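Side-chain contacts in putative platelet activating factor (Streptococcus pneumoniae, PDB 2HSJ), which is of unknown function but probably hydrolyses ester bonds, as a bacterial member of the GDSL-like lipase/acylhydrolase family: residues Ile37-Asp42 and Tyr48-Leu53; Arg66-Gly71 and Asp78-Gly83; Ile93-Ile98 and Leu130-Val135; Val102-Ala107 and Gln154-Ala159; Asn110-Ile115 and Gln161-Ala166. All coordinates share one frame; numbering follows the deposited sequence. Where two conformers were deposited one is given.

Interaction 1 of 5, residues Ile37-Asp42 and Tyr48-Leu53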
# COMPACT_ATOMS: atom_id res chain seq x y z
N ILE D 37 7.23 8.26 3.95
CA ILE D 37 8.31 8.89 4.69
C ILE D 37 9.58 8.12 4.31
O ILE D 37 9.57 6.87 4.29
CB ILE D 37 8.09 8.76 6.23
CG1 ILE D 37 6.66 9.20 6.62
CG2 ILE D 37 9.21 9.43 7.03
CD1 ILE D 37 6.37 10.63 6.59
N LEU D 38 10.64 8.85 3.97
CA LEU D 38 11.97 8.25 3.86
C LEU D 38 12.77 8.63 5.09
O LEU D 38 12.88 9.83 5.40
CB LEU D 38 12.69 8.77 2.61
CG LEU D 38 12.16 8.23 1.28
CD1 LEU D 38 12.59 9.11 0.13
CD2 LEU D 38 12.67 6.81 0.98
N PHE D 39 13.33 7.65 5.80
CA PHE D 39 14.26 7.94 6.91
C PHE D 39 15.66 7.79 6.35
O PHE D 39 16.02 6.73 5.85
CB PHE D 39 14.06 6.96 8.08
CG PHE D 39 13.21 7.51 9.20
CD1 PHE D 39 11.86 7.73 9.01
CD2 PHE D 39 13.77 7.78 10.45
CE1 PHE D 39 11.06 8.22 10.05
CE2 PHE D 39 12.97 8.29 11.48
CZ PHE D 39 11.63 8.51 11.27
N ILE D 40 16.42 8.88 6.40
CA ILE D 40 17.78 8.92 5.84
C ILE D 40 18.75 9.30 6.95
O ILE D 40 18.48 10.15 7.80
CB ILE D 40 17.87 9.96 4.66
CG1 ILE D 40 16.90 9.55 3.55
CG2 ILE D 40 19.30 10.11 4.15
CD1 ILE D 40 16.83 10.59 2.45
N GLY D 41 19.91 8.67 6.94
CA GLY D 41 20.95 9.05 7.91
C GLY D 41 21.94 7.97 8.18
O GLY D 41 22.25 7.17 7.30
N ASP D 42 22.44 7.94 9.42
CA ASP D 42 23.60 7.11 9.76
C ASP D 42 23.21 5.81 10.45
O ASP D 42 22.13 5.27 10.18
CB ASP D 42 24.59 7.95 10.61
CG ASP D 42 23.95 8.52 11.89
OD1 ASP D 42 22.91 7.97 12.35
OD2 ASP D 42 24.50 9.52 12.46
N TYR D 48 17.29 1.28 13.04
CA TYR D 48 16.02 1.67 13.64
C TYR D 48 14.94 0.67 13.26
O TYR D 48 14.67 0.46 12.05
CB TYR D 48 15.65 3.03 13.06
CG TYR D 48 14.66 3.87 13.87
CD1 TYR D 48 14.86 5.24 13.99
CD2 TYR D 48 13.55 3.32 14.52
CE1 TYR D 48 13.99 6.05 14.68
CE2 TYR D 48 12.62 4.14 15.24
CZ TYR D 48 12.90 5.51 15.34
OH TYR D 48 12.02 6.35 16.03
N PRO D 49 14.29 0.04 14.26
CA PRO D 49 13.16 -0.87 13.96
C PRO D 49 11.91 -0.10 13.68
O PRO D 49 10.98 -0.03 14.47
CB PRO D 49 13.01 -1.72 15.23
CG PRO D 49 13.54 -0.83 16.33
CD PRO D 49 14.59 0.10 15.71
N LEU D 50 11.87 0.50 12.49
CA LEU D 50 10.76 1.38 12.15
C LEU D 50 9.39 0.71 12.14
O LEU D 50 8.42 1.26 12.67
CB LEU D 50 11.03 2.02 10.79
CG LEU D 50 12.24 2.92 10.75
CD1 LEU D 50 12.67 3.19 9.28
CD2 LEU D 50 11.96 4.21 11.45
N GLN D 51 9.32 -0.44 11.48
CA GLN D 51 8.04 -1.15 11.37
C GLN D 51 7.48 -1.47 12.74
O GLN D 51 6.30 -1.25 13.01
CB GLN D 51 8.24 -2.46 10.62
CG GLN D 51 7.01 -3.31 10.53
CD GLN D 51 7.36 -4.73 10.17
OE1 GLN D 51 8.26 -5.33 10.76
NE2 GLN D 51 6.61 -5.30 9.23
N GLU D 52 8.32 -2.06 13.60
CA GLU D 52 7.81 -2.57 14.86
C GLU D 52 7.54 -1.49 15.90
O GLU D 52 6.82 -1.75 16.87
CB GLU D 52 8.72 -3.68 15.39
CG GLU D 52 8.75 -4.86 14.46
CD GLU D 52 9.55 -5.99 15.06
OE1 GLU D 52 9.03 -6.75 15.90
OE2 GLU D 52 10.75 -6.10 14.71
N LEU D 53 8.10 -0.30 15.68
CA LEU D 53 7.84 0.79 16.65
C LEU D 53 6.85 1.84 16.14
O LEU D 53 6.19 2.50 16.96
CB LEU D 53 9.15 1.44 17.12
CG LEU D 53 10.08 0.46 17.86
CD1 LEU D 53 11.34 1.22 18.26
CD2 LEU D 53 9.45 -0.16 19.11

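Interaction 2 of 5, residues Arg66-Gly71 and Asp78-Gly83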
# COMPACT_ATOMS: atom_id res chain seq x y z
N ARG D 66 25.16 2.69 8.15
CA ARG D 66 26.10 2.77 9.26
C ARG D 66 27.32 3.61 8.90
O ARG D 66 27.79 3.62 7.76
CB ARG D 66 26.56 1.38 9.65
CG ARG D 66 27.45 0.72 8.54
CD ARG D 66 27.54 -0.75 8.63
NE ARG D 66 26.28 -1.39 8.28
CZ ARG D 66 26.16 -2.70 8.16
NH1 ARG D 66 27.24 -3.47 8.31
NH2 ARG D 66 24.99 -3.23 7.87
N GLY D 67 27.78 4.37 9.88
CA GLY D 67 28.99 5.15 9.75
C GLY D 67 28.86 6.38 8.86
O GLY D 67 29.88 7.04 8.58
N TYR D 68 27.64 6.74 8.44
CA TYR D 68 27.51 7.81 7.43
C TYR D 68 27.81 9.16 8.06
O TYR D 68 27.60 9.37 9.25
CB TYR D 68 26.10 7.85 6.89
CG TYR D 68 25.96 7.71 5.38
CD1 TYR D 68 26.86 6.94 4.63
CD2 TYR D 68 24.86 8.28 4.72
CE1 TYR D 68 26.66 6.77 3.23
CE2 TYR D 68 24.66 8.10 3.37
CZ TYR D 68 25.54 7.35 2.64
OH TYR D 68 25.33 7.19 1.31
N GLN D 69 28.31 10.04 7.22
CA GLN D 69 28.60 11.43 7.56
C GLN D 69 27.94 12.28 6.51
O GLN D 69 27.62 11.79 5.43
CB GLN D 69 30.10 11.70 7.51
CG GLN D 69 30.91 10.92 8.51
CD GLN D 69 32.39 11.06 8.25
OE1 GLN D 69 33.10 10.08 8.07
NE2 GLN D 69 32.88 12.29 8.21
N THR D 70 27.79 13.57 6.79
CA THR D 70 27.09 14.47 5.87
C THR D 70 27.70 14.49 4.47
O THR D 70 27.01 14.53 3.48
CB THR D 70 26.99 15.94 6.42
OG1 THR D 70 28.30 16.51 6.52
CG2 THR D 70 26.24 15.98 7.81
N GLY D 71 29.03 14.47 4.39
CA GLY D 71 29.68 14.48 3.07
C GLY D 71 29.40 13.24 2.23
O GLY D 71 29.22 13.35 1.01
N ASP D 78 21.54 10.22 -4.25
CA ASP D 78 20.62 9.50 -5.13
C ASP D 78 20.24 8.13 -4.62
O ASP D 78 19.18 7.60 -4.96
CB ASP D 78 21.27 9.32 -6.52
CG ASP D 78 22.49 8.42 -6.50
OD1 ASP D 78 23.50 8.75 -5.86
OD2 ASP D 78 22.46 7.37 -7.19
N ALA D 79 21.13 7.51 -3.85
CA ALA D 79 20.83 6.17 -3.33
C ALA D 79 19.68 6.22 -2.29
O ALA D 79 19.11 5.17 -1.95
CB ALA D 79 22.09 5.53 -2.71
N HIS D 80 19.38 7.42 -1.80
CA HIS D 80 18.52 7.53 -0.61
C HIS D 80 17.15 8.06 -0.93
O HIS D 80 16.34 8.20 -0.03
CB HIS D 80 19.20 8.41 0.43
CG HIS D 80 20.52 7.87 0.84
ND1 HIS D 80 20.69 7.04 1.93
CD2 HIS D 80 21.75 7.99 0.28
CE1 HIS D 80 21.96 6.69 2.04
NE2 HIS D 80 22.62 7.23 1.02
N LEU D 81 16.89 8.32 -2.22
CA LEU D 81 15.63 8.98 -2.63
C LEU D 81 14.93 8.22 -3.74
O LEU D 81 15.52 7.96 -4.80
CB LEU D 81 15.92 10.40 -3.11
CG LEU D 81 16.55 11.38 -2.09
CD1 LEU D 81 17.01 12.67 -2.79
CD2 LEU D 81 15.57 11.71 -1.00
N TYR D 82 13.66 7.87 -3.50
CA TYR D 82 12.78 7.39 -4.56
C TYR D 82 11.34 7.59 -4.13
O TYR D 82 11.07 7.89 -2.95
CB TYR D 82 13.03 5.93 -4.91
CG TYR D 82 12.42 4.90 -3.98
CD1 TYR D 82 11.25 4.22 -4.32
CD2 TYR D 82 13.05 4.57 -2.77
CE1 TYR D 82 10.70 3.24 -3.51
CE2 TYR D 82 12.49 3.60 -1.92
CZ TYR D 82 11.30 2.94 -2.29
OH TYR D 82 10.75 1.94 -1.50
N GLY D 83 10.44 7.43 -5.10
CA GLY D 83 9.02 7.45 -4.85
C GLY D 83 8.30 8.55 -5.57
O GLY D 83 8.87 9.61 -5.87

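Interaction 3 of 5, residues Ile93-Ile98 and Leu130-Val135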
# COMPACT_ATOMS: atom_id res chain seq x y z
N ILE D 93 21.64 12.83 11.02
CA ILE D 93 23.02 12.69 10.61
C ILE D 93 23.85 13.77 11.27
O ILE D 93 23.32 14.84 11.60
CB ILE D 93 23.15 12.72 9.05
CG1 ILE D 93 24.51 12.15 8.60
CG2 ILE D 93 22.82 14.12 8.49
CD1 ILE D 93 24.52 11.70 7.18
N GLY D 94 25.14 13.45 11.46
CA GLY D 94 26.08 14.42 11.98
C GLY D 94 26.91 13.88 13.12
O GLY D 94 28.01 14.38 13.33
N THR D 95 26.42 12.88 13.86
CA THR D 95 27.20 12.39 15.02
C THR D 95 28.56 11.87 14.58
O THR D 95 29.52 11.95 15.33
CB THR D 95 26.44 11.38 15.92
OG1 THR D 95 27.08 11.31 17.21
CG2 THR D 95 26.36 9.99 15.29
N ASN D 96 28.62 11.34 13.35
CA ASN D 96 29.88 10.80 12.85
C ASN D 96 30.78 11.88 12.30
O ASN D 96 32.01 11.75 12.35
CB ASN D 96 29.64 9.65 11.88
CG ASN D 96 28.93 8.49 12.54
OD1 ASN D 96 29.15 8.22 13.72
ND2 ASN D 96 28.03 7.85 11.82
N ASP D 97 30.18 12.98 11.84
CA ASP D 97 30.98 14.17 11.50
C ASP D 97 31.67 14.68 12.77
O ASP D 97 32.86 14.96 12.77
CB ASP D 97 30.08 15.27 10.93
CG ASP D 97 29.49 14.90 9.58
OD1 ASP D 97 29.91 15.52 8.56
OD2 ASP D 97 28.59 14.02 9.55
N ILE D 98 30.92 14.77 13.88
CA ILE D 98 31.52 15.16 15.16
C ILE D 98 32.62 14.17 15.58
O ILE D 98 33.70 14.57 15.99
CB ILE D 98 30.45 15.31 16.27
CG1 ILE D 98 29.53 16.49 15.95
CG2 ILE D 98 31.16 15.45 17.66
CD1 ILE D 98 28.36 16.62 16.92
N LEU D 130 16.46 16.23 12.21
CA LEU D 130 16.48 15.88 13.62
C LEU D 130 17.69 16.48 14.30
O LEU D 130 18.78 16.53 13.74
CB LEU D 130 16.50 14.35 13.81
CG LEU D 130 15.11 13.72 13.84
CD1 LEU D 130 14.29 13.93 12.55
CD2 LEU D 130 15.31 12.23 14.14
N SER D 131 17.52 16.86 15.56
CA SER D 131 18.68 17.14 16.39
C SER D 131 19.58 15.90 16.43
O SER D 131 19.08 14.78 16.57
CB SER D 131 18.20 17.47 17.80
OG SER D 131 17.50 16.38 18.34
N ILE D 132 20.89 16.09 16.35
CA ILE D 132 21.82 15.01 16.69
C ILE D 132 21.54 14.55 18.13
O ILE D 132 21.33 15.35 19.03
CB ILE D 132 23.28 15.50 16.55
CG1 ILE D 132 23.54 15.97 15.11
CG2 ILE D 132 24.27 14.45 17.05
CD1 ILE D 132 24.85 16.76 14.92
N LEU D 133 21.54 13.23 18.34
CA LEU D 133 21.15 12.71 19.64
C LEU D 133 22.28 12.85 20.67
O LEU D 133 23.45 12.93 20.30
CB LEU D 133 20.74 11.24 19.52
CG LEU D 133 19.77 10.88 18.40
CD1 LEU D 133 19.34 9.42 18.53
CD2 LEU D 133 18.58 11.77 18.45
N PRO D 134 21.94 12.85 21.98
CA PRO D 134 22.98 12.90 23.03
C PRO D 134 23.76 11.59 23.10
O PRO D 134 23.30 10.55 22.61
CB PRO D 134 22.19 13.10 24.33
CG PRO D 134 20.81 12.53 24.00
CD PRO D 134 20.57 12.73 22.53
N VAL D 135 24.93 11.67 23.72
CA VAL D 135 25.72 10.51 24.07
C VAL D 135 25.74 10.38 25.58
O VAL D 135 25.38 11.31 26.32
CB VAL D 135 27.15 10.63 23.51
CG1 VAL D 135 27.10 10.61 22.00
CG2 VAL D 135 27.87 11.89 24.05
O HOH W 1 20.12 15.31 11.48
O HOH W 2 24.75 11.12 18.62

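Interaction 4 of 5, residues Val102-Ala107 and Gln154-Ala159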
# COMPACT_ATOMS: atom_id res chain seq x y z
N VAL D 102 35.07 16.71 11.76
CA VAL D 102 34.68 17.50 10.57
C VAL D 102 34.30 18.92 11.01
O VAL D 102 33.58 19.05 12.00
CB VAL D 102 33.47 16.85 9.86
CG1 VAL D 102 32.93 17.75 8.76
CG2 VAL D 102 33.89 15.51 9.30
N PRO D 103 34.82 19.97 10.33
CA PRO D 103 34.44 21.33 10.77
C PRO D 103 32.93 21.53 10.69
O PRO D 103 32.31 21.11 9.71
CB PRO D 103 35.18 22.26 9.80
CG PRO D 103 36.36 21.42 9.32
CD PRO D 103 35.79 20.02 9.21
N VAL D 104 32.35 22.15 11.71
CA VAL D 104 30.90 22.35 11.72
C VAL D 104 30.40 23.07 10.46
O VAL D 104 29.37 22.71 9.91
CB VAL D 104 30.40 23.01 13.04
CG1 VAL D 104 30.99 24.42 13.26
CG2 VAL D 104 28.87 23.06 13.09
N ASN D 105 31.13 24.09 10.01
CA ASN D 105 30.75 24.79 8.78
C ASN D 105 30.76 23.91 7.53
O ASN D 105 29.96 24.13 6.63
CB ASN D 105 31.69 25.98 8.54
CG ASN D 105 31.42 27.15 9.47
OD1 ASN D 105 30.35 27.27 10.07
ND2 ASN D 105 32.40 28.05 9.58
N GLU D 106 31.67 22.93 7.48
CA GLU D 106 31.65 21.98 6.38
C GLU D 106 30.41 21.07 6.46
O GLU D 106 29.72 20.88 5.46
CB GLU D 106 32.94 21.16 6.36
CG GLU D 106 33.03 20.11 5.24
CD GLU D 106 34.39 19.40 5.24
OE1 GLU D 106 35.43 20.08 5.38
OE2 GLU D 106 34.42 18.17 5.11
N ALA D 107 30.12 20.53 7.64
CA ALA D 107 28.89 19.73 7.81
C ALA D 107 27.63 20.52 7.44
O ALA D 107 26.72 20.00 6.78
CB ALA D 107 28.78 19.19 9.22
N GLN D 154 25.15 19.77 21.32
CA GLN D 154 24.24 20.91 21.52
C GLN D 154 24.62 22.13 20.65
O GLN D 154 23.74 22.79 20.12
CB GLN D 154 24.16 21.28 23.00
CG GLN D 154 23.32 20.30 23.78
CD GLN D 154 23.25 20.60 25.26
OE1 GLN D 154 24.25 20.52 25.98
NE2 GLN D 154 22.05 20.93 25.74
N ASN D 155 25.91 22.41 20.49
CA ASN D 155 26.35 23.49 19.59
C ASN D 155 26.00 23.21 18.13
O ASN D 155 25.55 24.10 17.39
CB ASN D 155 27.85 23.77 19.75
CG ASN D 155 28.16 24.42 21.08
OD1 ASN D 155 27.30 25.05 21.69
ND2 ASN D 155 29.40 24.27 21.54
N TRP D 156 26.17 21.96 17.69
CA TRP D 156 25.77 21.61 16.34
C TRP D 156 24.27 21.74 16.18
O TRP D 156 23.81 22.23 15.15
CB TRP D 156 26.25 20.21 15.97
CG TRP D 156 27.72 20.22 15.63
CD1 TRP D 156 28.74 20.85 16.34
CD2 TRP D 156 28.34 19.58 14.51
NE1 TRP D 156 29.95 20.63 15.71
CE2 TRP D 156 29.74 19.84 14.60
CE3 TRP D 156 27.87 18.79 13.45
CZ2 TRP D 156 30.65 19.36 13.65
CZ3 TRP D 156 28.77 18.30 12.52
CH2 TRP D 156 30.16 18.58 12.63
N ASN D 157 23.52 21.34 17.20
CA ASN D 157 22.07 21.39 17.12
C ASN D 157 21.55 22.81 17.01
O ASN D 157 20.54 23.05 16.33
CB ASN D 157 21.43 20.63 18.28
CG ASN D 157 21.58 19.12 18.11
OD1 ASN D 157 21.79 18.65 16.99
ND2 ASN D 157 21.43 18.37 19.21
N GLN D 158 22.27 23.76 17.61
CA GLN D 158 21.90 25.17 17.48
C GLN D 158 22.07 25.61 16.03
O GLN D 158 21.21 26.31 15.48
CB GLN D 158 22.71 26.06 18.45
CG GLN D 158 22.13 27.45 18.67
CD GLN D 158 22.74 28.14 19.89
OE1 GLN D 158 23.29 27.48 20.79
NE2 GLN D 158 22.65 29.47 19.93
N ALA D 159 23.17 25.17 15.42
CA ALA D 159 23.41 25.43 13.99
C ALA D 159 22.37 24.77 13.05
O ALA D 159 21.92 25.39 12.10
CB ALA D 159 24.83 25.04 13.62

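Interaction 5 of 5, residues Asn110-Ile115 and Gln161-Ala166. With MG (magnesium ion), chain P.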
# COMPACT_ATOMS: atom_id res chain seq x y z
N ASN D 110 27.30 20.99 3.78
CA ASN D 110 26.83 19.72 3.23
C ASN D 110 25.32 19.57 3.39
O ASN D 110 24.61 19.22 2.44
CB ASN D 110 27.54 18.53 3.88
CG ASN D 110 29.00 18.40 3.45
OD1 ASN D 110 29.41 18.96 2.44
ND2 ASN D 110 29.76 17.63 4.21
N LEU D 111 24.82 19.86 4.60
CA LEU D 111 23.39 19.73 4.86
C LEU D 111 22.60 20.71 4.03
O LEU D 111 21.53 20.38 3.51
CB LEU D 111 23.07 19.95 6.34
CG LEU D 111 23.45 18.79 7.23
CD1 LEU D 111 23.52 19.22 8.66
CD2 LEU D 111 22.45 17.61 7.03
N GLU D 112 23.13 21.94 3.89
CA GLU D 112 22.44 22.93 3.09
C GLU D 112 22.33 22.47 1.64
O GLU D 112 21.27 22.57 1.01
CB GLU D 112 23.07 24.30 3.23
CG GLU D 112 22.20 25.34 2.56
CD GLU D 112 22.49 26.76 3.00
OE1 GLU D 112 23.58 27.00 3.57
OE2 GLU D 112 21.61 27.62 2.76
N ALA D 113 23.41 21.89 1.11
CA ALA D 113 23.35 21.36 -0.25
C ALA D 113 22.34 20.20 -0.42
O ALA D 113 21.69 20.07 -1.46
CB ALA D 113 24.74 20.90 -0.67
N ILE D 114 22.26 19.34 0.58
CA ILE D 114 21.26 18.24 0.57
C ILE D 114 19.83 18.83 0.48
O ILE D 114 19.03 18.45 -0.37
CB ILE D 114 21.42 17.33 1.79
CG1 ILE D 114 22.73 16.53 1.71
CG2 ILE D 114 20.21 16.38 1.90
CD1 ILE D 114 23.27 16.03 3.03
N ILE D 115 19.55 19.79 1.36
CA ILE D 115 18.24 20.44 1.37
C ILE D 115 17.92 21.02 0.00
O ILE D 115 16.83 20.83 -0.56
CB ILE D 115 18.18 21.55 2.45
CG1 ILE D 115 18.20 20.92 3.84
CG2 ILE D 115 16.94 22.41 2.28
CD1 ILE D 115 18.56 21.90 4.94
N GLN D 161 19.33 24.09 13.84
CA GLN D 161 18.10 24.85 14.06
C GLN D 161 18.11 26.13 13.22
O GLN D 161 17.07 26.52 12.64
CB GLN D 161 17.91 25.18 15.54
CG GLN D 161 16.58 25.82 15.88
CD GLN D 161 16.46 26.10 17.37
OE1 GLN D 161 17.36 26.69 17.98
NE2 GLN D 161 15.34 25.70 17.97
N GLU D 162 19.27 26.78 13.13
CA GLU D 162 19.39 28.03 12.36
C GLU D 162 19.28 27.75 10.86
O GLU D 162 18.62 28.49 10.11
CB GLU D 162 20.69 28.73 12.74
CG GLU D 162 20.65 29.20 14.20
CD GLU D 162 21.95 29.83 14.69
OE1 GLU D 162 23.03 29.53 14.12
OE2 GLU D 162 21.88 30.62 15.67
N LEU D 163 19.87 26.63 10.43
CA LEU D 163 19.78 26.23 9.03
C LEU D 163 18.29 25.96 8.68
O LEU D 163 17.80 26.41 7.65
CB LEU D 163 20.69 25.01 8.74
CG LEU D 163 20.54 24.41 7.35
CD1 LEU D 163 20.84 25.39 6.24
CD2 LEU D 163 21.42 23.13 7.22
N ALA D 164 17.59 25.25 9.56
CA ALA D 164 16.19 24.96 9.29
C ALA D 164 15.35 26.23 9.12
O ALA D 164 14.37 26.22 8.39
CB ALA D 164 15.60 24.06 10.37
N SER D 165 15.72 27.28 9.84
CA SER D 165 14.91 28.51 9.81
C SER D 165 15.00 29.23 8.46
O SER D 165 14.25 30.17 8.22
CB SER D 165 15.35 29.47 10.92
OG SER D 165 16.61 30.06 10.63
N ALA D 166 15.94 28.81 7.62
CA ALA D 166 16.16 29.46 6.32
C ALA D 166 15.39 28.80 5.17
O ALA D 166 15.50 29.27 4.03
CB ALA D 166 17.67 29.50 5.99
MG MG P . 12.07 26.06 8.29
O HOH W 3 9.49 25.94 8.16

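Interaction 1 of 5, residues Ile37-Asp42 and Tyr48-Leu53
In the SGNH-hydrolase fold, strand 37-41 of the central parallel sheet leads straight into the family's Gly-Asp-Ser signature, and Phe-39 on this strand meets Tyr-48, just before helix 50-54, and Leu-50 in its first turn. The contact is a small, fully buried cluster of hydrocarbon. In the conformer of Phe-39 described, Leu-50 CD2 sits almost over the middle of the Phe-39 ring, 4.0 Å from its centroid and only 5° off the normal, a CH-pi contact of nearly ideal direction. The same methyl also lies 3.5 Å above the plane of the Tyr-48 ring, displaced toward the rim, and so serves both aromatic groups at once. The two rings lean against each other at 74° with centroids 5.7 Å apart, an oblique meeting that is neither a stack nor a T-shape. Tyr-48 has its CG turned trans to the backbone N (chi1 -159°), which places the ring beside Phe-39, with one face under Leu-50 CD2. Its hydroxyl is hydrogen-bonded to Ser-206 on helix 199-209, so the polar end has its partner beyond the hydrophobic cluster. Phe-39 also stacks on Phe-90 of the adjacent strand, extending the aromatic layer along the sheet. Phe-39 and Tyr-48 come closest through their ring carbons, with CE2 of Phe-39 4.0 Å from CE1 of Tyr-48.

Interaction 2 of 5, residues Arg66-Gly71 and Asp78-Gly83
Tyr-68 and His-80 reach for one another from opposite directions and join two loops of the SGNH-hydrolase fold through a single short hydrogen bond. Tyr-68 OH and His-80 NE2 lie 2.7 Å apart, and either atom could be the donor. The hydroxyl meets the imidazole at its edge and in the ring plane, as expected for a bond to a ring nitrogen. At the tyrosine end the CZ-OH...NE2 angle is about 105°, which tips the imidazole back toward one flank of the phenol. As a result Tyr-68 CE2 also comes within 3.3 Å of His-80 CE1. The planes are twisted by 49°, an oblique relation rather than a stack. The first torsions explain the meeting. Tyr-68 departs from the usual staggered positions (chi1 -123°), whereas His-80 has an ordinary one, with CG opposite its carbonyl carbon, and its ring projects across the gap between the backbones, where Tyr-68 CA and His-80 CA, the nearest pair, are 12.1 Å apart. Both polar groups have a second partner. His-80 ND1 is hydrogen-bonded to the carbonyl O of Arg-63 and Tyr-68 OH to Gln-21 NE2, so the imidazole is held through both nitrogens, which fixes its rotation, and the tyrosine oxygen is gripped by two bonds. The pair lies between the long helix 3-30, which supplies Gln-21, and the central sheet, where His-80 packs on Ile-40 of strand 37-41, while helix 70-75 connects the two loops along the chain.

Interaction 3 of 5, residues Ile93-Ile98 and Leu130-Val135
Ile-132 is the tight point of this contact, pushing its side chain against the turn Ile-93 to Thr-95 and the helix that follows. Its CD1 rests 4.0 Å from the CA of Gly-94, the N-cap of helix 95-99, and at the same distance from Ile-98 CD1. A chi1 of -59° puts CG2 of Ile-132 anti to the backbone N and against Thr-95, 3.9 Å from its CB; CG1 lies beside the N, with its CH2 3.7 Å from Ile-93 O and its CD1 over Gly-94. Gly-94 has no side chain to obstruct CD1. The turn reads Gly-Thr-Asn-Asp and matches the GxND block of SGNH hydrolases.

Water fills in where the two segments part. One molecule accepts from Ile-93 N and can donate to Leu-130 O, each at 2.9 Å; another connects Thr-95 OG1 and Leu-133 O, donating to the carbonyl at 2.8 Å. The direct contact is apolar, and waters bridge its polar edges.

The contact joins the C-terminal ends of neighbouring parallel strands 88-92 and 126-130. Helix 150-164 backs it: Tyr-160 OH is hydrogen-bonded to Ile-93 O, and Asn-157 OD1 accepts from Ile-132 N.

Interaction 4 of 5, residues Val102-Ala107 and Gln154-Ala159
The indole of Trp-156 is covered on one face by Val-104, whose CG2 stands 3.6 Å from the centroid of the five-membered ring and 9° off its normal, a clear CH-pi contact. The opposite face receives Ile-98 of helix 95-99. At the edge, in the ring plane, the carbonyl O of Val-102 approaches CZ2 of Trp-156 to 3.4 Å, an approach that would suit the weakly positive rim of the benzene ring. Ala-107 CB comes obliquely to CZ3 of Trp-156, also at 3.4 Å, so the far end of the indole is closely packed. Val-104 achieves its overlap by placing CG2 trans to the backbone N while CG1 takes the position between N and carbonyl carbon (chi1 62°); CB itself then lies 3.6 Å from Trp-156 CE2. The valine and tryptophan side chains run past each other in opposite directions. No hydrogen bond joins the segments. This is plain helix packing in the outer layer of the alpha/beta/alpha fold: Trp-156 from helix 150-164 slots between the first turn of helix 104-121 and the short helix 95-99, with Ile-132 of the loop after strand 126-130 also against it.

Interaction 5 of 5, residues Asn110-Ile115 and Gln161-Ala166
Leu-163 swings its CG trans to the backbone N (chi1 173°), and with chi2 at 59° this carries both methyls into the side of helix 104-121, where Leu-111 and Ile-115, one turn apart, and Glu-112 beside Leu-111 receive them. The result is helix-to-helix packing on one flank of the SGNH-hydrolase sandwich. CD2 of Leu-163 takes the buried side, 3.7 Å from Leu-111 CB and 3.9 Å from Ile-115 CD1, the isoleucine and leucine meeting tip to tip. CD1 turns to the outer side and lies across the aliphatic part of Glu-112, touching CB, CG and CD. That glutamate is extended, which lets its carboxylate pass beyond the leucine; OE2 is hydrogen-bonded to Tyr-167 OH, so a polar tie closes over the hydrophobic one.

Ser-165 turns its hydroxyl back to donate to the carbonyl O of Glu-162 at 2.6 Å, with a C=O...OG angle of 130°. The carbonyl O of Ala-164 binds a magnesium ion together with backbone oxygens of Tyr-167 and Val-170; Ala-164 O lies 2.3 Å from the metal, and a water ligand is at 2.6 Å.

Interactions 1, 2 and 3 are buried around the central sheet, whereas interactions 4 and 5 are partly buried and lie farther out, both joining helix 104-121 to helix 150-164. Chemistry follows place. Interaction 1 is aromatic and aliphatic packing, interaction 2 a lone polar bond between rings, and interaction 3 a hydrophobic plug flanked by bridging waters; of the outer pair, one uses an indole and the other a leucine beside a metal-bound helix end. Interactions 3 and 4 share a border. Thr-70 OG1 ties interaction 2 to interaction 3 through Asp-97 and to interaction 5 through Asn-110, by hydrogen bonds. Interactions 1 and 4 do not touch.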